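Local coordinates for cyclic AMP receptor protein (Thermus thermophilus, PDB 4EV0) that activates transcription from six promoters in a cyclic AMP-dependent manner, binding DNA as a homodimer through winged helix-turn-helix domains, at residues B[44-48]-B[49-53]; B[106-109]-B[110-114]; B[173-177]-B[178-182]. All blocks are in the same frame, centred on the assembly; numbering follows the deposited sequence.

Contact 1 (B[44-48]-B[49-53]). With CMP (adenosine-3',5'-cyclic-monophosphate), chain G.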
ATOM      1  N   TYR B  44      -5.242 -21.616  -4.740  1.00 61.10           N
ATOM      2  CA  TYR B  44      -4.395 -22.721  -4.325  1.00 62.32           C
ATOM      3  C   TYR B  44      -3.940 -22.569  -2.879  1.00 62.36           C
ATOM      4  O   TYR B  44      -3.580 -21.473  -2.431  1.00 62.84           O
ATOM      5  CB  TYR B  44      -3.154 -22.840  -5.230  1.00 61.73           C
ATOM      6  CG  TYR B  44      -3.430 -22.982  -6.714  1.00 62.53           C
ATOM      7  CD1 TYR B  44      -3.562 -21.865  -7.524  1.00 61.58           C
ATOM      8  CD2 TYR B  44      -3.543 -24.232  -7.305  1.00 65.83           C
ATOM      9  CE1 TYR B  44      -3.808 -21.982  -8.881  1.00 63.48           C
ATOM     10  CE2 TYR B  44      -3.796 -24.367  -8.670  1.00 65.49           C
ATOM     11  CZ  TYR B  44      -3.923 -23.234  -9.453  1.00 66.40           C
ATOM     12  OH  TYR B  44      -4.168 -23.351 -10.805  1.00 69.42           O
ATOM     13  N   LEU B  45      -3.962 -23.687  -2.163  1.00 64.53           N
ATOM     14  CA  LEU B  45      -3.263 -23.828  -0.896  1.00 67.23           C
ATOM     15  C   LEU B  45      -1.965 -24.566  -1.178  1.00 71.03           C
ATOM     16  O   LEU B  45      -1.930 -25.460  -2.024  1.00 69.98           O
ATOM     17  CB  LEU B  45      -4.104 -24.654   0.072  1.00 69.49           C
ATOM     18  CG  LEU B  45      -4.794 -23.969   1.250  1.00 71.91           C
ATOM     19  CD1 LEU B  45      -4.971 -22.466   1.016  1.00 68.22           C
ATOM     20  CD2 LEU B  45      -6.128 -24.633   1.511  1.00 69.81           C
ATOM     21  N   VAL B  46      -0.894 -24.195  -0.483  1.00 63.36           N
ATOM     22  CA  VAL B  46       0.365 -24.925  -0.603  1.00 66.11           C
ATOM     23  C   VAL B  46       0.386 -26.072   0.403  1.00 70.27           C
ATOM     24  O   VAL B  46       0.331 -25.847   1.613  1.00 72.28           O
ATOM     25  CB  VAL B  46       1.588 -24.017  -0.379  1.00 69.49           C
ATOM     26  CG1 VAL B  46       2.858 -24.858  -0.248  1.00 74.45           C
ATOM     27  CG2 VAL B  46       1.709 -22.997  -1.504  1.00 65.09           C
ATOM     28  N   ALA B  47       0.428 -27.301  -0.103  1.00 63.17           N
ATOM     29  CA  ALA B  47       0.535 -28.475   0.755  1.00 68.03           C
ATOM     30  C   ALA B  47       2.001 -28.759   1.130  1.00 73.26           C
ATOM     31  O   ALA B  47       2.308 -29.119   2.271  1.00 77.36           O
ATOM     32  CB  ALA B  47      -0.078 -29.668   0.076  1.00 68.01           C
ATOM     33  N   SER B  48       2.896 -28.594   0.160  1.00 69.59           N
ATOM     34  CA  SER B  48       4.326 -28.758   0.388  1.00 73.51           C
ATOM     35  C   SER B  48       5.102 -28.007  -0.690  1.00 71.68           C
ATOM     36  O   SER B  48       4.605 -27.834  -1.802  1.00 67.35           O
ATOM     37  CB  SER B  48       4.703 -30.233   0.342  1.00 76.65           C
ATOM     38  OG  SER B  48       4.681 -30.698  -0.993  1.00 75.95           O
ATOM     39  N   GLY B  49       6.318 -27.570  -0.365  1.00 74.82           N
ATOM     40  CA  GLY B  49       7.148 -26.858  -1.318  1.00 72.02           C
ATOM     41  C   GLY B  49       7.163 -25.365  -1.048  1.00 73.56           C
ATOM     42  O   GLY B  49       6.888 -24.920   0.070  1.00 74.36           O
ATOM     43  N   LYS B  50       7.473 -24.588  -2.081  1.00 72.37           N
ATOM     44  CA  LYS B  50       7.593 -23.144  -1.946  1.00 68.53           C
ATOM     45  C   LYS B  50       7.195 -22.449  -3.246  1.00 65.80           C
ATOM     46  O   LYS B  50       7.619 -22.846  -4.342  1.00 66.75           O
ATOM     47  CB  LYS B  50       9.030 -22.772  -1.551  1.00 74.29           C
ATOM     48  CG  LYS B  50       9.232 -21.315  -1.163  1.00 71.66           C
ATOM     49  CD  LYS B  50      10.683 -21.042  -0.685  1.00 76.44           C
ATOM     50  CE  LYS B  50      10.917 -21.535   0.746  1.00 82.75           C
ATOM     51  NZ  LYS B  50      12.335 -21.931   0.995  1.00 87.27           N
ATOM     52  N   VAL B  51       6.385 -21.404  -3.121  1.00 62.85           N
ATOM     53  CA  VAL B  51       5.909 -20.681  -4.289  1.00 60.27           C
ATOM     54  C   VAL B  51       6.336 -19.218  -4.247  1.00 58.34           C
ATOM     55  O   VAL B  51       6.268 -18.594  -3.204  1.00 58.32           O
ATOM     56  CB  VAL B  51       4.379 -20.785  -4.393  1.00 56.54           C
ATOM     57  CG1 VAL B  51       3.828 -19.825  -5.445  1.00 52.28           C
ATOM     58  CG2 VAL B  51       3.976 -22.223  -4.700  1.00 56.54           C
ATOM     59  N   ARG B  52       6.792 -18.672  -5.370  1.00 61.05           N
ATOM     60  CA  ARG B  52       7.048 -17.241  -5.431  1.00 59.30           C
ATOM     61  C   ARG B  52       6.045 -16.514  -6.324  1.00 58.76           C
ATOM     62  O   ARG B  52       5.785 -16.932  -7.459  1.00 59.65           O
ATOM     63  CB  ARG B  52       8.472 -16.933  -5.901  1.00 61.90           C
ATOM     64  CG  ARG B  52       8.747 -15.442  -5.983  1.00 62.34           C
ATOM     65  CD  ARG B  52      10.210 -15.153  -6.271  1.00 64.62           C
ATOM     66  NE  ARG B  52      10.539 -15.476  -7.652  1.00 65.57           N
ATOM     67  CZ  ARG B  52      10.707 -14.576  -8.614  1.00 65.00           C
ATOM     68  NH1 ARG B  52      10.586 -13.278  -8.341  1.00 60.53           N
ATOM     69  NH2 ARG B  52      11.004 -14.985  -9.848  1.00 64.08           N
ATOM     70  N   LEU B  53       5.495 -15.425  -5.793  1.00 62.68           N
ATOM     71  CA  LEU B  53       4.631 -14.517  -6.537  1.00 60.37           C
ATOM     72  C   LEU B  53       5.381 -13.242  -6.922  1.00 60.53           C
ATOM     73  O   LEU B  53       6.158 -12.705  -6.130  1.00 61.08           O
ATOM     74  CB  LEU B  53       3.440 -14.113  -5.677  1.00 58.43           C
ATOM     75  CG  LEU B  53       2.613 -15.242  -5.075  1.00 58.33           C
ATOM     76  CD1 LEU B  53       1.656 -14.693  -4.028  1.00 56.64           C
ATOM     77  CD2 LEU B  53       1.853 -15.988  -6.166  1.00 56.94           C
TER
HETATM   78  P   CMP G 301      -4.693 -13.868  -8.377  1.00 59.47           P
HETATM   79  O1P CMP G 301      -5.732 -14.886  -8.747  1.00 61.07           O
HETATM   80  O2P CMP G 301      -4.931 -12.419  -8.736  1.00 58.12           O
HETATM   81  O5' CMP G 301      -3.244 -14.332  -8.919  1.00 64.65           O
HETATM   82  C5' CMP G 301      -2.043 -13.863  -8.307  1.00 57.22           C
HETATM   83  C4' CMP G 301      -2.211 -13.902  -6.828  1.00 56.78           C
HETATM   84  O4' CMP G 301      -1.155 -13.212  -6.133  1.00 56.17           O
HETATM   85  C3' CMP G 301      -3.433 -13.197  -6.329  1.00 56.09           C
HETATM   86  O3' CMP G 301      -4.622 -13.843  -6.737  1.00 56.78           O
HETATM   87  C2' CMP G 301      -3.160 -13.163  -4.837  1.00 54.87           C
HETATM   88  O2' CMP G 301      -3.329 -14.445  -4.260  1.00 56.16           O
HETATM   89  C1' CMP G 301      -1.655 -12.843  -4.853  1.00 56.79           C
HETATM   90  N9  CMP G 301      -1.406 -11.415  -4.638  1.00 57.02           N
HETATM   91  C8  CMP G 301      -1.800 -10.393  -5.419  1.00 55.12           C
HETATM   92  N7  CMP G 301      -1.408  -9.213  -4.861  1.00 55.50           N
HETATM   93  C5  CMP G 301      -0.755  -9.489  -3.713  1.00 55.60           C
HETATM   94  C6  CMP G 301      -0.067  -8.714  -2.647  1.00 56.01           C
HETATM   95  N6  CMP G 301      -0.014  -7.354  -2.711  1.00 56.50           N
HETATM   96  N1  CMP G 301       0.487  -9.413  -1.619  1.00 53.25           N
HETATM   97  C2  CMP G 301       0.429 -10.753  -1.548  1.00 56.49           C
HETATM   98  N3  CMP G 301      -0.168 -11.519  -2.491  1.00 56.55           N
HETATM   99  C4  CMP G 301      -0.763 -10.950  -3.568  1.00 56.35           C

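Contact 2 (B[106-109]-B[110-114]). With SO4 (sulfate ion), chain H.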
ATOM      1  N   LEU B 106     -17.942 -22.191  -4.704  1.00 68.88           N
ATOM      2  CA  LEU B 106     -19.318 -21.708  -4.569  1.00 74.10           C
ATOM      3  C   LEU B 106     -20.219 -22.665  -3.784  1.00 77.05           C
ATOM      4  O   LEU B 106     -21.098 -22.242  -3.028  1.00 78.19           O
ATOM      5  CB  LEU B 106     -19.929 -21.443  -5.950  1.00 75.65           C
ATOM      6  CG  LEU B 106     -19.399 -20.185  -6.640  1.00 76.38           C
ATOM      7  CD1 LEU B 106     -20.115 -19.954  -7.956  1.00 81.12           C
ATOM      8  CD2 LEU B 106     -19.565 -18.996  -5.724  1.00 73.57           C
ATOM      9  N   ALA B 107     -20.004 -23.959  -3.972  1.00 71.06           N
ATOM     10  CA  ALA B 107     -20.783 -24.938  -3.232  1.00 74.43           C
ATOM     11  C   ALA B 107     -20.251 -25.066  -1.801  1.00 72.01           C
ATOM     12  O   ALA B 107     -21.020 -25.337  -0.871  1.00 73.55           O
ATOM     13  CB  ALA B 107     -20.800 -26.298  -3.955  1.00 72.31           C
ATOM     14  N   LEU B 108     -18.946 -24.861  -1.622  1.00 67.52           N
ATOM     15  CA  LEU B 108     -18.344 -24.969  -0.291  1.00 66.89           C
ATOM     16  C   LEU B 108     -18.808 -23.880   0.693  1.00 67.65           C
ATOM     17  O   LEU B 108     -19.149 -24.173   1.841  1.00 67.52           O
ATOM     18  CB  LEU B 108     -16.818 -24.975  -0.370  1.00 62.91           C
ATOM     19  CG  LEU B 108     -16.097 -24.861   0.982  1.00 61.37           C
ATOM     20  CD1 LEU B 108     -16.487 -26.021   1.900  1.00 61.40           C
ATOM     21  CD2 LEU B 108     -14.573 -24.799   0.797  1.00 59.65           C
ATOM     22  N   ILE B 109     -18.803 -22.624   0.256  1.00 60.87           N
ATOM     23  CA  ILE B 109     -19.165 -21.533   1.163  1.00 62.75           C
ATOM     24  C   ILE B 109     -20.633 -21.608   1.573  1.00 66.28           C
ATOM     25  O   ILE B 109     -21.005 -21.095   2.623  1.00 66.59           O
ATOM     26  CB  ILE B 109     -18.814 -20.140   0.602  1.00 58.31           C
ATOM     27  CG1 ILE B 109     -19.645 -19.819  -0.634  1.00 60.36           C
ATOM     28  CG2 ILE B 109     -17.322 -20.056   0.295  1.00 55.03           C
ATOM     29  CD1 ILE B 109     -19.517 -18.389  -1.072  1.00 61.77           C
ATOM     30  N   ARG B 110     -21.449 -22.280   0.758  1.00 75.56           N
ATOM     31  CA  ARG B 110     -22.861 -22.514   1.093  1.00 77.74           C
ATOM     32  C   ARG B 110     -22.997 -23.419   2.309  1.00 78.27           C
ATOM     33  O   ARG B 110     -23.952 -23.306   3.072  1.00 80.66           O
ATOM     34  CB  ARG B 110     -23.626 -23.107  -0.087  1.00 81.46           C
ATOM     35  CG  ARG B 110     -24.054 -22.087  -1.119  1.00 86.47           C
ATOM     36  CD  ARG B 110     -24.959 -22.722  -2.180  1.00 94.43           C
ATOM     37  NE  ARG B 110     -25.935 -21.750  -2.673  1.00101.69           N
ATOM     38  CZ  ARG B 110     -27.095 -22.065  -3.245  1.00108.28           C
ATOM     39  NH1 ARG B 110     -27.433 -23.339  -3.408  1.00113.23           N
ATOM     40  NH2 ARG B 110     -27.917 -21.106  -3.654  1.00109.82           N
ATOM     41  N   ARG B 111     -22.030 -24.315   2.476  1.00 75.66           N
ATOM     42  CA  ARG B 111     -21.936 -25.134   3.678  1.00 77.62           C
ATOM     43  C   ARG B 111     -21.095 -24.477   4.786  1.00 74.51           C
ATOM     44  O   ARG B 111     -21.431 -24.611   5.963  1.00 75.17           O
ATOM     45  CB  ARG B 111     -21.412 -26.540   3.349  1.00 81.63           C
ATOM     46  CG  ARG B 111     -22.495 -27.477   2.793  1.00 87.56           C
ATOM     47  CD  ARG B 111     -22.646 -28.743   3.629  1.00 90.50           C
ATOM     48  NE  ARG B 111     -21.627 -29.731   3.284  1.00 91.40           N
ATOM     49  CZ  ARG B 111     -21.632 -30.996   3.700  1.00 95.59           C
ATOM     50  NH1 ARG B 111     -22.605 -31.443   4.487  1.00 99.02           N
ATOM     51  NH2 ARG B 111     -20.661 -31.824   3.324  1.00 94.72           N
ATOM     52  N   LEU B 112     -20.018 -23.773   4.415  1.00 66.87           N
ATOM     53  CA  LEU B 112     -19.166 -23.084   5.399  1.00 65.29           C
ATOM     54  C   LEU B 112     -18.831 -21.628   5.049  1.00 61.92           C
ATOM     55  O   LEU B 112     -17.730 -21.348   4.563  1.00 57.97           O
ATOM     56  CB  LEU B 112     -17.856 -23.852   5.631  1.00 65.80           C
ATOM     57  CG  LEU B 112     -17.989 -25.269   6.191  1.00 71.11           C
ATOM     58  CD1 LEU B 112     -16.620 -25.974   6.290  1.00 69.65           C
ATOM     59  CD2 LEU B 112     -18.712 -25.229   7.539  1.00 71.24           C
ATOM     60  N   PRO B 113     -19.763 -20.701   5.328  1.00 65.62           N
ATOM     61  CA  PRO B 113     -19.603 -19.280   4.988  1.00 61.36           C
ATOM     62  C   PRO B 113     -18.300 -18.715   5.547  1.00 59.28           C
ATOM     63  O   PRO B 113     -17.702 -17.794   4.979  1.00 56.54           O
ATOM     64  CB  PRO B 113     -20.798 -18.611   5.692  1.00 63.71           C
ATOM     65  CG  PRO B 113     -21.785 -19.676   5.917  1.00 67.19           C
ATOM     66  CD  PRO B 113     -20.997 -20.952   6.097  1.00 68.33           C
ATOM     67  N   LEU B 114     -17.857 -19.282   6.662  1.00 66.24           N
ATOM     68  CA  LEU B 114     -16.660 -18.812   7.337  1.00 66.62           C
ATOM     69  C   LEU B 114     -15.415 -18.900   6.437  1.00 67.90           C
ATOM     70  O   LEU B 114     -14.383 -18.246   6.707  1.00 67.11           O
ATOM     71  CB  LEU B 114     -16.454 -19.585   8.640  1.00 69.92           C
ATOM     72  CG  LEU B 114     -15.593 -18.908   9.707  1.00 74.88           C
ATOM     73  CD1 LEU B 114     -16.187 -17.539  10.105  1.00 72.29           C
ATOM     74  CD2 LEU B 114     -15.413 -19.817  10.924  1.00 77.35           C
TER
HETATM   75  S   SO4 H 302     -19.371 -21.934   9.578  0.50 55.76           S
HETATM   76  O1  SO4 H 302     -20.523 -22.823   9.407  0.50 56.78           O
HETATM   77  O2  SO4 H 302     -19.829 -20.704  10.234  0.50 60.28           O
HETATM   78  O3  SO4 H 302     -18.356 -22.572  10.415  0.50 51.97           O
HETATM   79  O4  SO4 H 302     -18.816 -21.618   8.270  0.50 48.74           O

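Contact 3 (B[173-177]-B[178-182])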
ATOM      1  N   ALA B 173       9.658  17.832   5.759  1.00 62.03           N
ATOM      2  CA  ALA B 173      10.497  16.795   5.143  1.00 62.46           C
ATOM      3  C   ALA B 173       9.728  15.700   4.396  1.00 65.37           C
ATOM      4  O   ALA B 173      10.304  14.995   3.566  1.00 63.81           O
ATOM      5  CB  ALA B 173      11.414  16.176   6.182  1.00 62.67           C
ATOM      6  N   GLY B 174       8.437  15.554   4.688  1.00 65.32           N
ATOM      7  CA  GLY B 174       7.617  14.524   4.064  1.00 65.94           C
ATOM      8  C   GLY B 174       7.835  13.154   4.681  1.00 69.75           C
ATOM      9  O   GLY B 174       7.799  12.127   4.000  1.00 74.52           O
ATOM     10  N   THR B 175       8.077  13.138   5.986  1.00 55.48           N
ATOM     11  CA  THR B 175       8.264  11.895   6.719  1.00 56.48           C
ATOM     12  C   THR B 175       7.287  11.931   7.869  1.00 58.97           C
ATOM     13  O   THR B 175       6.572  12.929   8.042  1.00 57.77           O
ATOM     14  CB  THR B 175       9.674  11.798   7.318  1.00 55.52           C
ATOM     15  OG1 THR B 175       9.745  12.634   8.482  1.00 53.38           O
ATOM     16  CG2 THR B 175      10.746  12.235   6.297  1.00 50.74           C
ATOM     17  N   SER B 176       7.257  10.864   8.664  1.00 63.47           N
ATOM     18  CA  SER B 176       6.392  10.833   9.839  1.00 66.11           C
ATOM     19  C   SER B 176       7.029  11.606  10.993  1.00 64.23           C
ATOM     20  O   SER B 176       8.246  11.846  10.998  1.00 60.28           O
ATOM     21  CB  SER B 176       6.120   9.398  10.279  1.00 70.34           C
ATOM     22  OG  SER B 176       7.228   8.860  10.969  1.00 72.55           O
ATOM     23  N   ARG B 177       6.200  11.998  11.960  1.00 60.38           N
ATOM     24  CA  ARG B 177       6.680  12.641  13.178  1.00 58.90           C
ATOM     25  C   ARG B 177       7.671  11.716  13.906  1.00 60.52           C
ATOM     26  O   ARG B 177       8.730  12.165  14.372  1.00 57.40           O
ATOM     27  CB  ARG B 177       5.490  13.030  14.081  1.00 61.17           C
ATOM     28  CG  ARG B 177       5.784  14.054  15.209  1.00 58.59           C
ATOM     29  CD  ARG B 177       6.259  13.376  16.495  1.00 61.50           C
ATOM     30  NE  ARG B 177       5.572  12.101  16.722  1.00 70.00           N
ATOM     31  CZ  ARG B 177       6.084  11.083  17.420  1.00 74.10           C
ATOM     32  NH1 ARG B 177       7.289  11.190  17.978  1.00 70.46           N
ATOM     33  NH2 ARG B 177       5.387   9.960  17.566  1.00 76.52           N
ATOM     34  N   GLU B 178       7.342  10.426  13.965  1.00 74.57           N
ATOM     35  CA  GLU B 178       8.182   9.454  14.658  1.00 77.84           C
ATOM     36  C   GLU B 178       9.586   9.340  14.070  1.00 74.48           C
ATOM     37  O   GLU B 178      10.565   9.256  14.810  1.00 76.44           O
ATOM     38  CB  GLU B 178       7.533   8.071  14.702  1.00 83.69           C
ATOM     39  CG  GLU B 178       8.367   7.062  15.490  1.00 90.08           C
ATOM     40  CD  GLU B 178       7.869   5.632  15.346  1.00102.66           C
ATOM     41  OE1 GLU B 178       6.910   5.407  14.572  1.00100.80           O
ATOM     42  OE2 GLU B 178       8.445   4.737  16.006  1.00108.45           O
ATOM     43  N   THR B 179       9.698   9.327  12.747  1.00 81.00           N
ATOM     44  CA  THR B 179      11.026   9.195  12.147  1.00 79.24           C
ATOM     45  C   THR B 179      11.828  10.494  12.264  1.00 74.00           C
ATOM     46  O   THR B 179      13.055  10.456  12.370  1.00 74.39           O
ATOM     47  CB  THR B 179      11.003   8.658  10.684  1.00 80.48           C
ATOM     48  OG1 THR B 179      10.016   9.351   9.914  1.00 78.00           O
ATOM     49  CG2 THR B 179      10.703   7.157  10.666  1.00 83.77           C
ATOM     50  N   VAL B 180      11.135  11.636  12.267  1.00 46.55           N
ATOM     51  CA  VAL B 180      11.782  12.916  12.520  1.00 44.16           C
ATOM     52  C   VAL B 180      12.422  12.923  13.907  1.00 46.47           C
ATOM     53  O   VAL B 180      13.562  13.394  14.070  1.00 45.68           O
ATOM     54  CB  VAL B 180      10.823  14.137  12.343  1.00 42.13           C
ATOM     55  CG1 VAL B 180      11.320  15.350  13.147  1.00 41.64           C
ATOM     56  CG2 VAL B 180      10.691  14.509  10.863  1.00 37.53           C
ATOM     57  N   SER B 181      11.712  12.375  14.893  1.00 51.27           N
ATOM     58  CA  SER B 181      12.271  12.308  16.240  1.00 55.34           C
ATOM     59  C   SER B 181      13.449  11.349  16.256  1.00 57.24           C
ATOM     60  O   SER B 181      14.477  11.632  16.864  1.00 60.36           O
ATOM     61  CB  SER B 181      11.225  11.904  17.287  1.00 58.98           C
ATOM     62  OG  SER B 181      10.176  12.851  17.345  1.00 55.96           O
ATOM     63  N   ARG B 182      13.299  10.221  15.574  1.00 58.92           N
ATOM     64  CA  ARG B 182      14.384   9.253  15.463  1.00 61.83           C
ATOM     65  C   ARG B 182      15.622   9.887  14.835  1.00 58.29           C
ATOM     66  O   ARG B 182      16.732   9.725  15.331  1.00 60.65           O
ATOM     67  CB  ARG B 182      13.945   8.043  14.639  1.00 63.51           C
ATOM     68  CG  ARG B 182      12.912   7.153  15.316  1.00 72.65           C
ATOM     69  CD  ARG B 182      12.563   5.948  14.426  1.00 78.02           C
ATOM     70  NE  ARG B 182      13.748   5.153  14.082  1.00 80.17           N
ATOM     71  CZ  ARG B 182      13.836   4.352  13.022  1.00 85.24           C
ATOM     72  NH1 ARG B 182      12.805   4.243  12.187  1.00 83.50           N
ATOM     73  NH2 ARG B 182      14.955   3.665  12.790  1.00 83.46           N
TER

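Contact 1 (B[44-48]-B[49-53])
This is a corner of the beta roll in the cyclic nucleotide-binding domain, and V46 and V51 meet on its inner side. The chain leaves strand 42-46, turns at A47 and enters strand 51-57, which belongs to the other sheet of the roll. The two valines point into the bend, and V46 CG2 lies 4.0 Å from V51 CG2. This contact between the side chains is purely apolar. The two side chains run roughly antiparallel as they pass. Both hold the same rotamer, with CG1 anti to the backbone N (chi1 169° in each). That leaves CG2 of each beside its own backbone N, where the two methyls face across the corner. The other branch, V46 CG1, rests 4.0 Å from the carbonyl oxygen of G49.

G49 has backbone angles (phi 103°, psi -157°) that suit a glycine. At these angles there is no room for a side chain beside S48 O. A47 and S48 lie opposite the single residue E96, a classic beta bulge. S48 OG makes a weak hydrogen bond to E96 OE2.

Further along, L53 reaches the ligand pocket. Its CD1 lies 3.8 Å from O4' and 3.9 Å from C1' of the bound cyclic AMP, so it packs against the ribose of a nucleotide that is hydrogen-bonded by G75, E76, S78, R85 and S86 of the same chain and by D131 of the second subunit. Among the neighbouring strands, F74 of strand 73-74 touches V46, V51 and L53 alike, strand 95-101 adds L97 against V46 and T95 against V51, and strand 61-68 adds A66 and L68 against L53.

Contact 2 (B[106-109]-B[110-114])
L106 meets R110 one helical turn on. The carbonyl oxygen of L106 lies 3.5 Å from R110 CG, so the start of the arginine chain lies against it. R110 CG stands anti to its own carbonyl carbon (chi1 -81°), which lays the start of the side chain back over that turn. Beyond CG the side chain turns outward. A107 O touches the same side chain at CB.

L108 carries the main bonds. Its O accepts from L112 N at 2.7 Å, nearly straight at 160° and in the carbonyl plane. R111 N also reaches this oxygen, at 3.0 Å, but that bond is weak, with an N-H...O angle of 129°. One carbonyl thus takes two donors as helix 102-111 frays. The side chain of L108 joins the apolar side, where L108 CD1 and L112 CD1 are 4.4 Å apart. Y21 packs on L108, and helix 12-19 packs on L112 through E14 and L17.

This is the turn from helix 102-111 into the long helix 114-135, at the subunit interface. There R110 of the second subunit packs on P113 and L114, and H117 of that subunit packs on I109. I109 O faces the ring of P113, whose nitrogen has no hydrogen to give. P113 CD lies 3.5 Å from that oxygen. L114 N, at the start of helix 114-135, donates to O4 of a bound sulfate at 3.0 Å. L112 CD2 also touches the sulfate, 3.5 Å from its O1. The ion probably comes from the crystallisation liquor. It is held as well by R110 NE of the second subunit.

Contact 3 (B[173-177]-B[178-182])
S176 and T179 face each other hydroxyl to hydroxyl at the start of helix 177-189. S176 OG and T179 OG1 are 3.0 Å apart and hydrogen-bonded, and the proton may come from either. Both hydroxyls sit between backbone N and carbonyl carbon (chi1 77° and 47°), which turns them toward one another. S176 holds the N-cap position.

T175 also touches T179; its CB lies 3.6 Å from T179 OG1. The side chains of T175 and V180 run roughly perpendicular, and T175 OG1 comes 3.2 Å from V180 CG2. That hydroxyl donates to S176 O at 3.0 Å, tilted from the carbonyl plane. V180 N reaches the same oxygen from the opposite face at 3.2 Å. The carbonyl is thus gripped from two sides, which should hold this first peptide of the helix in place.

R177, bent at chi2 and chi3, folds forward over E178 toward S181. E178 CB sits 4.0 Å from the plane of the R177 guanidinium, displaced to one side of the group. The guanidinium and the E178 carboxylate are turned only 19° apart, yet their charged atoms do not touch. At the edge of the guanidinium, NH1 makes a weak bond to S181 OG, 3.4 Å away. The main partner of S181 OG is H166 ND1, which joins this helix to helix 166-173. On the buried side, V180 packs on A170 of that helix and on V146.

G174, with positive phi, ends helix 166-173. The turn into a second helix that starts at the S176 N-cap position is characteristic of the helix-turn-helix, and residues 166-185 are the predicted DNA-binding motif.

In the fold
The three contacts follow one another along the chain. Contacts 1 and 2 both lie in the cyclic nucleotide-binding domain, with centres 23 Å apart and nearest atoms about 8 Å apart. Contact 1 reaches the cyclic AMP directly through L53. I109 of contact 2 is about 11 Å from E76 of the nucleotide site, measured between side chains. Contact 3 lies in the DNA-binding domain, on the opposite side of the chain's centre. Its centre is 38 Å from that of contact 1 and 46 Å from that of contact 2. Helix 114-135 starts at contact 2 and leads toward this domain. Contacts 2 and 3 both touch the second subunit.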